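Long-range contact in Non-canonical purine NTP pyrophosphatase (Coxiella burnetii, PDB 3TQU), which probably hydrolyses non-canonical purine nucleoside triphosphates such as XTP, dITP and ITP to their monophosphates and diphosphate, keeping them out of DNA and RNA: residues 6-16 / 60-71. Numbering follows the deposited sequence.
Sequences EIVLASQNSSK and AAKQTGLPALAD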
ATOM      1  N   GLU A   6      18.007  -1.310  14.115  1.00 23.35           N
ATOM      2  CA  GLU A   6      18.249  -2.487  13.289  1.00 19.87           C
ATOM      3  C   GLU A   6      17.001  -2.888  12.506  1.00 16.58           C
ATOM      4  O   GLU A   6      15.947  -3.137  13.091  1.00 13.87           O
ATOM      5  CB  GLU A   6      18.712  -3.662  14.152  1.00 24.99           C
ATOM      6  CG  GLU A   6      20.085  -3.483  14.775  1.00 27.18           C
ATOM      7  CD  GLU A   6      20.534  -4.711  15.544  1.00 30.26           C
ATOM      8  OE1 GLU A   6      19.698  -5.314  16.252  1.00 31.51           O
ATOM      9  OE2 GLU A   6      21.721  -5.083  15.432  1.00 33.06           O
ATOM     10  N   ILE A   7      17.125  -2.949  11.184  1.00 11.79           N
ATOM     11  CA  ILE A   7      16.018  -3.385  10.341  1.00 12.85           C
ATOM     12  C   ILE A   7      16.450  -4.547   9.456  1.00 12.90           C
ATOM     13  O   ILE A   7      17.495  -4.493   8.817  1.00 15.36           O
ATOM     14  CB  ILE A   7      15.483  -2.236   9.464  1.00 16.70           C
ATOM     15  CG1 ILE A   7      15.067  -1.044  10.331  1.00 20.05           C
ATOM     16  CG2 ILE A   7      14.299  -2.707   8.628  1.00 13.91           C
ATOM     17  CD1 ILE A   7      14.635   0.171   9.534  1.00 22.96           C
ATOM     18  N   VAL A   8      15.643  -5.601   9.430  1.00 14.70           N
ATOM     19  CA  VAL A   8      15.948  -6.773   8.619  1.00 12.50           C
ATOM     20  C   VAL A   8      15.504  -6.570   7.178  1.00 12.19           C
ATOM     21  O   VAL A   8      14.385  -6.129   6.922  1.00 11.71           O
ATOM     22  CB  VAL A   8      15.266  -8.041   9.176  1.00 15.75           C
ATOM     23  CG1 VAL A   8      15.448  -9.208   8.213  1.00 16.12           C
ATOM     24  CG2 VAL A   8      15.822  -8.385  10.548  1.00 15.56           C
ATOM     25  N   LEU A   9      16.393  -6.892   6.244  1.00 11.60           N
ATOM     26  CA  LEU A   9      16.081  -6.847   4.825  1.00 12.15           C
ATOM     27  C   LEU A   9      15.733  -8.254   4.356  1.00 14.25           C
ATOM     28  O   LEU A   9      16.542  -9.171   4.481  1.00 14.20           O
ATOM     29  CB  LEU A   9      17.288  -6.321   4.040  1.00 14.73           C
ATOM     30  CG  LEU A   9      17.036  -5.820   2.613  1.00 18.03           C
ATOM     31  CD1 LEU A   9      16.180  -4.560   2.631  1.00 17.28           C
ATOM     32  CD2 LEU A   9      18.356  -5.549   1.905  1.00 19.06           C
ATOM     33  N   ALA A  10      14.530  -8.428   3.819  1.00 11.30           N
ATOM     34  CA  ALA A  10      14.075  -9.751   3.405  1.00 15.08           C
ATOM     35  C   ALA A  10      14.829 -10.275   2.179  1.00 19.20           C
ATOM     36  O   ALA A  10      14.947 -11.483   1.981  1.00 24.69           O
ATOM     37  CB  ALA A  10      12.572  -9.741   3.148  1.00 16.75           C
ATOM     38  N   SER A  11      15.355  -9.363   1.370  1.00 18.74           N
ATOM     39  CA  SER A  11      15.999  -9.725   0.109  1.00 16.12           C
ATOM     40  C   SER A  11      17.384 -10.363   0.272  1.00 14.29           C
ATOM     41  O   SER A  11      18.136 -10.020   1.180  1.00 13.86           O
ATOM     42  CB  SER A  11      16.107  -8.490  -0.785  1.00 18.32           C
ATOM     43  OG  SER A  11      16.745  -8.803  -2.008  1.00 21.24           O
ATOM     44  N   GLN A  12      17.707 -11.295  -0.620  1.00 13.95           N
ATOM     45  CA  GLN A  12      19.040 -11.882  -0.685  1.00 16.84           C
ATOM     46  C   GLN A  12      19.847 -11.172  -1.761  1.00 16.44           C
ATOM     47  O   GLN A  12      20.971 -11.565  -2.074  1.00 19.57           O
ATOM     48  CB  GLN A  12      18.965 -13.370  -1.024  1.00 21.83           C
ATOM     49  CG  GLN A  12      18.289 -14.246   0.018  1.00 27.27           C
ATOM     50  CD  GLN A  12      18.540 -15.722  -0.236  1.00 35.11           C
ATOM     51  OE1 GLN A  12      19.688 -16.154  -0.356  1.00 36.99           O
ATOM     52  NE2 GLN A  12      17.467 -16.500  -0.336  1.00 37.17           N
ATOM     53  N   ASN A  13      19.260 -10.128  -2.335  1.00 14.52           N
ATOM     54  CA  ASN A  13      19.870  -9.426  -3.454  1.00 17.80           C
ATOM     55  C   ASN A  13      20.920  -8.426  -2.977  1.00 17.05           C
ATOM     56  O   ASN A  13      20.593  -7.453  -2.297  1.00 19.00           O
ATOM     57  CB  ASN A  13      18.785  -8.730  -4.281  1.00 17.07           C
ATOM     58  CG  ASN A  13      19.332  -8.065  -5.522  1.00 18.90           C
ATOM     59  OD1 ASN A  13      20.365  -7.396  -5.479  1.00 14.30           O
ATOM     60  ND2 ASN A  13      18.639  -8.242  -6.640  1.00 20.19           N
ATOM     61  N   SER A  14      22.176  -8.670  -3.343  1.00 13.90           N
ATOM     62  CA  SER A  14      23.297  -7.862  -2.863  1.00 10.68           C
ATOM     63  C   SER A  14      23.253  -6.413  -3.349  1.00 10.25           C
ATOM     64  O   SER A  14      23.659  -5.499  -2.630  1.00 12.65           O
ATOM     65  CB  SER A  14      24.641  -8.512  -3.230  1.00 14.25           C
ATOM     66  OG  SER A  14      24.835  -8.562  -4.637  1.00 17.59           O
ATOM     67  N   SER A  15      22.763  -6.200  -4.565  1.00 13.97           N
ATOM     68  CA  SER A  15      22.669  -4.846  -5.094  1.00 17.98           C
ATOM     69  C   SER A  15      21.595  -4.051  -4.347  1.00 17.25           C
ATOM     70  O   SER A  15      21.732  -2.845  -4.145  1.00 17.40           O
ATOM     71  CB  SER A  15      22.393  -4.857  -6.599  1.00 21.78           C
ATOM     72  OG  SER A  15      21.076  -5.289  -6.881  1.00 28.72           O
ATOM     73  N   LYS A  16      20.534  -4.731  -3.928  1.00 16.45           N
ATOM     74  CA  LYS A  16      19.479  -4.072  -3.162  1.00 18.56           C
ATOM     75  C   LYS A  16      19.981  -3.602  -1.795  1.00 19.93           C
ATOM     76  O   LYS A  16      19.640  -2.509  -1.343  1.00 22.10           O
ATOM     77  CB  LYS A  16      18.269  -4.988  -3.005  1.00 16.88           C
ATOM     78  CG  LYS A  16      17.559  -5.288  -4.322  1.00 18.34           C
ATOM     79  CD  LYS A  16      16.204  -5.931  -4.093  1.00 18.61           C
ATOM     80  CE  LYS A  16      15.467  -6.135  -5.412  1.00 20.66           C
ATOM     81  NZ  LYS A  16      14.092  -6.666  -5.214  1.00 21.60           N
ATOM     82  N   ALA A  60       9.789 -12.044   7.553  1.00 13.64           N
ATOM     83  CA  ALA A  60      11.092 -11.712   8.115  1.00 11.74           C
ATOM     84  C   ALA A  60      10.969 -11.191   9.545  1.00 11.08           C
ATOM     85  O   ALA A  60      11.757 -11.561  10.422  1.00 13.65           O
ATOM     86  CB  ALA A  60      11.807 -10.698   7.231  1.00 16.11           C
ATOM     87  N   ALA A  61       9.978 -10.335   9.780  1.00 11.55           N
ATOM     88  CA  ALA A  61       9.765  -9.755  11.102  1.00 10.77           C
ATOM     89  C   ALA A  61       9.349 -10.819  12.109  1.00 12.31           C
ATOM     90  O   ALA A  61       9.785 -10.809  13.260  1.00 12.16           O
ATOM     91  CB  ALA A  61       8.708  -8.651  11.038  1.00  7.51           C
ATOM     92  N   LYS A  62       8.494 -11.730  11.662  1.00 15.00           N
ATOM     93  CA  LYS A  62       8.008 -12.807  12.509  1.00 15.57           C
ATOM     94  C   LYS A  62       9.161 -13.671  13.011  1.00 13.40           C
ATOM     95  O   LYS A  62       9.256 -13.972  14.201  1.00 15.23           O
ATOM     96  CB  LYS A  62       7.010 -13.668  11.736  1.00 19.12           C
ATOM     97  CG  LYS A  62       6.331 -14.736  12.573  1.00 24.35           C
ATOM     98  CD  LYS A  62       5.470 -15.634  11.703  1.00 28.50           C
ATOM     99  CE  LYS A  62       4.673 -16.613  12.545  1.00 33.79           C
ATOM    100  NZ  LYS A  62       3.740 -15.900  13.458  1.00 37.59           N
ATOM    101  N   GLN A  63      10.043 -14.063  12.100  1.00 16.00           N
ATOM    102  CA  GLN A  63      11.130 -14.974  12.439  1.00 19.33           C
ATOM    103  C   GLN A  63      12.253 -14.314  13.238  1.00 20.54           C
ATOM    104  O   GLN A  63      12.874 -14.955  14.087  1.00 24.88           O
ATOM    105  CB  GLN A  63      11.700 -15.616  11.173  1.00 22.20           C
ATOM    106  CG  GLN A  63      10.648 -16.235  10.283  1.00 26.18           C
ATOM    107  CD  GLN A  63       9.695 -17.125  11.054  1.00 30.69           C
ATOM    108  OE1 GLN A  63       8.479 -17.047  10.879  1.00 33.59           O
ATOM    109  NE2 GLN A  63      10.243 -17.980  11.911  1.00 28.28           N
ATOM    110  N   THR A  64      12.515 -13.038  12.969  1.00 15.67           N
ATOM    111  CA  THR A  64      13.653 -12.357  13.581  1.00 12.81           C
ATOM    112  C   THR A  64      13.302 -11.574  14.846  1.00 16.94           C
ATOM    113  O   THR A  64      14.152 -11.375  15.712  1.00 19.61           O
ATOM    114  CB  THR A  64      14.352 -11.412  12.585  1.00 15.67           C
ATOM    115  OG1 THR A  64      13.450 -10.367  12.201  1.00 16.01           O
ATOM    116  CG2 THR A  64      14.800 -12.178  11.351  1.00 17.05           C
ATOM    117  N   GLY A  65      12.055 -11.127  14.950  1.00 18.59           N
ATOM    118  CA  GLY A  65      11.645 -10.309  16.078  1.00 19.03           C
ATOM    119  C   GLY A  65      12.030  -8.849  15.907  1.00 16.68           C
ATOM    120  O   GLY A  65      11.832  -8.036  16.811  1.00 16.45           O
ATOM    121  N   LEU A  66      12.581  -8.515  14.743  1.00 14.62           N
ATOM    122  CA  LEU A  66      12.975  -7.142  14.438  1.00 13.13           C
ATOM    123  C   LEU A  66      12.035  -6.546  13.394  1.00 13.09           C
ATOM    124  O   LEU A  66      11.303  -7.280  12.736  1.00 14.52           O
ATOM    125  CB  LEU A  66      14.403  -7.111  13.893  1.00 12.86           C
ATOM    126  CG  LEU A  66      15.582  -7.438  14.807  1.00 16.06           C
ATOM    127  CD1 LEU A  66      16.872  -7.363  14.009  1.00 17.37           C
ATOM    128  CD2 LEU A  66      15.636  -6.495  15.995  1.00 18.98           C
ATOM    129  N   PRO A  67      12.053  -5.211  13.242  1.00 13.95           N
ATOM    130  CA  PRO A  67      11.360  -4.587  12.109  1.00 14.32           C
ATOM    131  C   PRO A  67      11.919  -5.162  10.814  1.00 15.45           C
ATOM    132  O   PRO A  67      13.088  -5.535  10.781  1.00 15.36           O
ATOM    133  CB  PRO A  67      11.747  -3.112  12.232  1.00 16.19           C
ATOM    134  CG  PRO A  67      12.103  -2.925  13.669  1.00 17.88           C
ATOM    135  CD  PRO A  67      12.716  -4.218  14.106  1.00 12.96           C
ATOM    136  N   ALA A  68      11.109  -5.241   9.767  1.00 12.82           N
ATOM    137  CA  ALA A  68      11.574  -5.848   8.528  1.00 11.88           C
ATOM    138  C   ALA A  68      11.084  -5.064   7.323  1.00 14.01           C
ATOM    139  O   ALA A  68       9.980  -4.517   7.330  1.00 11.95           O
ATOM    140  CB  ALA A  68      11.128  -7.298   8.443  1.00 11.55           C
ATOM    141  N   LEU A  69      11.918  -5.016   6.292  1.00 13.10           N
ATOM    142  CA  LEU A  69      11.602  -4.281   5.079  1.00 13.57           C
ATOM    143  C   LEU A  69      11.719  -5.203   3.876  1.00 11.24           C
ATOM    144  O   LEU A  69      12.708  -5.928   3.730  1.00  7.49           O
ATOM    145  CB  LEU A  69      12.550  -3.091   4.927  1.00 16.08           C
ATOM    146  CG  LEU A  69      12.308  -2.115   3.776  1.00 18.54           C
ATOM    147  CD1 LEU A  69      12.882  -0.752   4.120  1.00 16.48           C
ATOM    148  CD2 LEU A  69      12.896  -2.641   2.466  1.00 17.94           C
ATOM    149  N   ALA A  70      10.703  -5.184   3.021  1.00  8.00           N
ATOM    150  CA  ALA A  70      10.733  -5.985   1.807  1.00  7.39           C
ATOM    151  C   ALA A  70      10.175  -5.186   0.640  1.00 15.39           C
ATOM    152  O   ALA A  70       9.492  -4.181   0.837  1.00 14.09           O
ATOM    153  CB  ALA A  70       9.943  -7.270   1.998  1.00  8.48           C
ATOM    154  N   ASP A  71      10.473  -5.627  -0.576  1.00 13.18           N
ATOM    155  CA  ASP A  71       9.897  -4.992  -1.750  1.00 14.20           C
ATOM    156  C   ASP A  71       9.443  -6.040  -2.747  1.00 15.19           C
ATOM    157  O   ASP A  71       9.913  -7.178  -2.725  1.00 15.38           O
ATOM    158  CB  ASP A  71      10.905  -4.055  -2.421  1.00 16.88           C
ATOM    159  CG  ASP A  71      11.755  -4.762  -3.465  1.00 20.75           C
ATOM    160  OD1 ASP A  71      12.907  -5.128  -3.155  1.00 19.06           O
ATOM    161  OD2 ASP A  71      11.268  -4.954  -4.600  1.00 26.14           O
TER
HETATM  162  O   HOH W   1      11.399  -7.166  -6.375  1.00 14.85           O
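Lys16 NZ meets Asp71 OD1 at 2.8 Å, on that oxygen's syn lone pair, in a salt bridge between the first turn of helix 14-23 and strand 68-77. Asp71 OD2 is a weak second partner, and a water donates to it while accepting weakly from NZ. The case illustrates a parallel ladder with an ion pair beyond the C-terminal end of one strand: strand 5-9 lies between 29-33 and 68-77 in the mixed sheet, and segments 6-9 and 68-71 diverge by 33°. Val8 N bonds almost straight to Pro67 O (172°), Leu69 N reaches Val8 O at 2.8 Å, and Ala10 N continues to Leu69 O at 3.1 Å. Val8 CG1, anti to the backbone N (chi1 172°), touches Ala60 CB. Its CG2 meets Thr64 OG1 tip to tip at 3.5 Å, while Leu66 crosses Val8 at about a right angle. That hydroxyl donates to Ala60 O and accepts from Leu66 N, an ST turn, so its polar needs are met beside the methyl. Ala70 CB packs on Ala10 CB. On the face opposite Val8 and Ala68, Leu9 CD1 lies against Leu69 CD2, the chains side by side. Beside calcium ligand Asp72, the Asp71 carboxylate, also in a long, weak ion pair with Arg186, probably limits the swing of Lys16, a predicted substrate-binding residue, and partly offsets its charge.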